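Local coordinates for protein probable AP endonuclease (African swine fever virus, PDB 6KI3) that probably cleaves DNA on the 5' side of abasic sites during repair, using three zinc ions, and probably also removes mismatched 3' ends as an exonuclease, at residues A[195-201]-A[256-262]. Numbering follows the deposited sequence.
Sequences ISSYNDA and QSGLYCF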
loop_
_atom_site.group_PDB
_atom_site.type_symbol
_atom_site.label_atom_id
_atom_site.label_comp_id
_atom_site.label_asym_id
_atom_site.label_seq_id
_atom_site.Cartn_x
_atom_site.Cartn_y
_atom_site.Cartn_z
ATOM N N ILE A 195 -0.221 17.047 -6.143
ATOM C CA ILE A 195 0.904 16.814 -5.244
ATOM C C ILE A 195 2.201 16.864 -6.043
ATOM O O ILE A 195 3.188 16.210 -5.687
ATOM C CB ILE A 195 0.762 15.470 -4.507
ATOM C CG1 ILE A 195 0.541 14.337 -5.512
ATOM C CG2 ILE A 195 -0.376 15.531 -3.500
ATOM C CD1 ILE A 195 0.498 12.959 -4.888
ATOM N N SER A 196 2.208 17.649 -7.122
ATOM C CA SER A 196 3.350 17.652 -8.031
ATOM C C SER A 196 4.552 18.360 -7.417
ATOM O O SER A 196 5.676 17.844 -7.457
ATOM C CB SER A 196 2.960 18.302 -9.358
ATOM O OG SER A 196 2.016 17.508 -10.053
ATOM N N SER A 197 4.344 19.542 -6.849
ATOM C CA SER A 197 5.448 20.320 -6.309
ATOM C C SER A 197 5.665 20.009 -4.832
ATOM O O SER A 197 4.818 19.411 -4.162
ATOM C CB SER A 197 5.200 21.816 -6.489
ATOM O OG SER A 197 4.327 22.314 -5.492
ATOM N N TYR A 198 6.830 20.434 -4.330
ATOM C CA TYR A 198 7.155 20.239 -2.921
ATOM C C TYR A 198 6.124 20.906 -2.019
ATOM O O TYR A 198 5.692 20.320 -1.019
ATOM C CB TYR A 198 8.556 20.784 -2.633
ATOM C CG TYR A 198 9.054 20.532 -1.224
ATOM C CD1 TYR A 198 8.718 21.387 -0.181
ATOM C CD2 TYR A 198 9.871 19.444 -0.940
ATOM C CE1 TYR A 198 9.171 21.160 1.105
ATOM C CE2 TYR A 198 10.331 19.211 0.343
ATOM C CZ TYR A 198 9.977 20.073 1.361
ATOM O OH TYR A 198 10.432 19.846 2.640
ATOM N N ASN A 199 5.719 22.132 -2.356
ATOM C CA ASN A 199 4.749 22.844 -1.531
ATOM C C ASN A 199 3.369 22.204 -1.619
ATOM O O ASN A 199 2.636 22.161 -0.624
ATOM C CB ASN A 199 4.691 24.315 -1.947
ATOM C CG ASN A 199 3.954 25.178 -0.941
ATOM O OD1 ASN A 199 4.509 25.559 0.090
ATOM N ND2 ASN A 199 2.700 25.496 -1.238
ATOM N N ASP A 200 3.000 21.701 -2.801
ATOM C CA ASP A 200 1.705 21.044 -2.955
ATOM C C ASP A 200 1.596 19.822 -2.052
ATOM O O ASP A 200 0.552 19.590 -1.430
ATOM C CB ASP A 200 1.483 20.651 -4.416
ATOM C CG ASP A 200 1.348 21.852 -5.334
ATOM O OD1 ASP A 200 0.976 22.942 -4.847
ATOM O OD2 ASP A 200 1.613 21.704 -6.546
ATOM N N ALA A 201 2.664 19.028 -1.967
ATOM C CA ALA A 201 2.669 17.881 -1.066
ATOM C C ALA A 201 2.847 18.311 0.384
ATOM O O ALA A 201 2.222 17.737 1.284
ATOM C CB ALA A 201 3.772 16.901 -1.469
ATOM N N GLN A 256 12.780 19.170 -5.440
ATOM C CA GLN A 256 11.663 20.104 -5.476
ATOM C C GLN A 256 10.358 19.428 -5.869
ATOM O O GLN A 256 9.324 20.100 -5.947
ATOM C CB GLN A 256 11.956 21.261 -6.437
ATOM C CG GLN A 256 12.884 22.325 -5.871
ATOM C CD GLN A 256 14.347 22.015 -6.113
ATOM O OE1 GLN A 256 14.837 22.122 -7.236
ATOM N NE2 GLN A 256 15.053 21.628 -5.057
ATOM N N SER A 257 10.381 18.122 -6.118
ATOM C CA SER A 257 9.170 17.389 -6.442
ATOM C C SER A 257 8.321 17.180 -5.193
ATOM O O SER A 257 8.776 17.349 -4.058
ATOM C CB SER A 257 9.511 16.035 -7.063
ATOM O OG SER A 257 10.239 15.225 -6.155
ATOM N N GLY A 258 7.061 16.805 -5.417
ATOM C CA GLY A 258 6.204 16.440 -4.305
ATOM C C GLY A 258 6.591 15.118 -3.676
ATOM O O GLY A 258 6.334 14.895 -2.490
ATOM N N LEU A 259 7.222 14.230 -4.452
ATOM C CA LEU A 259 7.613 12.928 -3.920
ATOM C C LEU A 259 8.684 13.061 -2.847
ATOM O O LEU A 259 8.631 12.369 -1.823
ATOM C CB LEU A 259 8.108 12.022 -5.046
ATOM C CG LEU A 259 8.688 10.735 -4.563
ATOM C CD1 LEU A 259 7.647 9.702 -4.452
ATOM C CD2 LEU A 259 9.826 10.256 -5.435
ATOM N N TYR A 260 9.672 13.935 -3.064
ATOM C CA TYR A 260 10.725 14.106 -2.068
ATOM C C TYR A 260 10.162 14.575 -0.734
ATOM O O TYR A 260 10.702 14.230 0.323
ATOM C CB TYR A 260 11.784 15.088 -2.570
ATOM C CG TYR A 260 12.853 15.382 -1.544
ATOM C CD1 TYR A 260 13.705 14.381 -1.097
ATOM C CD2 TYR A 260 13.008 16.656 -1.017
ATOM C CE1 TYR A 260 14.684 14.640 -0.159
ATOM C CE2 TYR A 260 13.985 16.927 -0.077
ATOM C CZ TYR A 260 14.821 15.915 0.349
ATOM O OH TYR A 260 15.795 16.176 1.285
ATOM N N CYS A 261 9.079 15.353 -0.760
ATOM C CA CYS A 261 8.413 15.719 0.485
ATOM C C CYS A 261 7.745 14.505 1.122
ATOM O O CYS A 261 7.711 14.384 2.353
ATOM C CB CYS A 261 7.394 16.828 0.233
ATOM S SG CYS A 261 6.605 17.464 1.729
ATOM N N PHE A 262 7.209 13.598 0.301
ATOM C CA PHE A 262 6.673 12.349 0.834
ATOM C C PHE A 262 7.781 11.481 1.415
ATOM O O PHE A 262 7.578 10.803 2.428
ATOM C CB PHE A 262 5.913 11.589 -0.255
ATOM C CG PHE A 262 4.501 12.065 -0.464
ATOM C CD1 PHE A 262 3.470 11.580 0.324
ATOM C CD2 PHE A 262 4.203 12.987 -1.453
ATOM C CE1 PHE A 262 2.169 12.012 0.134
ATOM C CE2 PHE A 262 2.904 13.423 -1.648
ATOM C CZ PHE A 262 1.887 12.934 -0.853
#
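Two backbone hydrogen bonds lace the starts of helices 198-209 and 258-269 together: Gly258 N gives to Ser196 O at 2.7 Å, and Tyr198 N gives to Gln256 O at 3.0 Å. Both are bent, with the donor lying above the acceptor's carbonyl plane, and together they make a single bridge between Ser197 and Ser257. The pair illustrates how two helix starts can be tied by backbone bonds while each serine caps its own helix. Ser197 OG accepts from Asp200 N, and Asp200 OD2 in turn accepts a weak bond from Ser197 N, completing a capping box; Ser257 OG accepts weakly from Tyr260 N and also bonds Ile254. At Gly258, which has no side chain, the two segments come close, its CA lying 3.3 Å from Ile195 O in a nearly straight CA-H...O contact.

Outward from this joint, the Tyr198 torsion that sets CG anti to the backbone N (chi1 -175°) carries the ring along the side of helix 258-269 to Cys261 and Tyr260. One face receives Cys261, whose CB sits 4.1 Å from the ring centroid as a CH-pi contact, while SG makes a sulfur-aromatic contact over the ring. Tyr260 CD2 meets the ring's edge, and Glu264 holds the Tyr198 hydroxyl. On the buried side of the joint, Ala201 CB packs 3.6 Å from Phe262 CE2, an atom that Ile195 CD1 also approaches; Thr185 of helix 185-190 touches both Ile195 and Phe262. Backbone bonds at the N-caps and side-chain packing just beyond thus join two outer helices of the TIM barrel found in endonuclease IV-like enzymes.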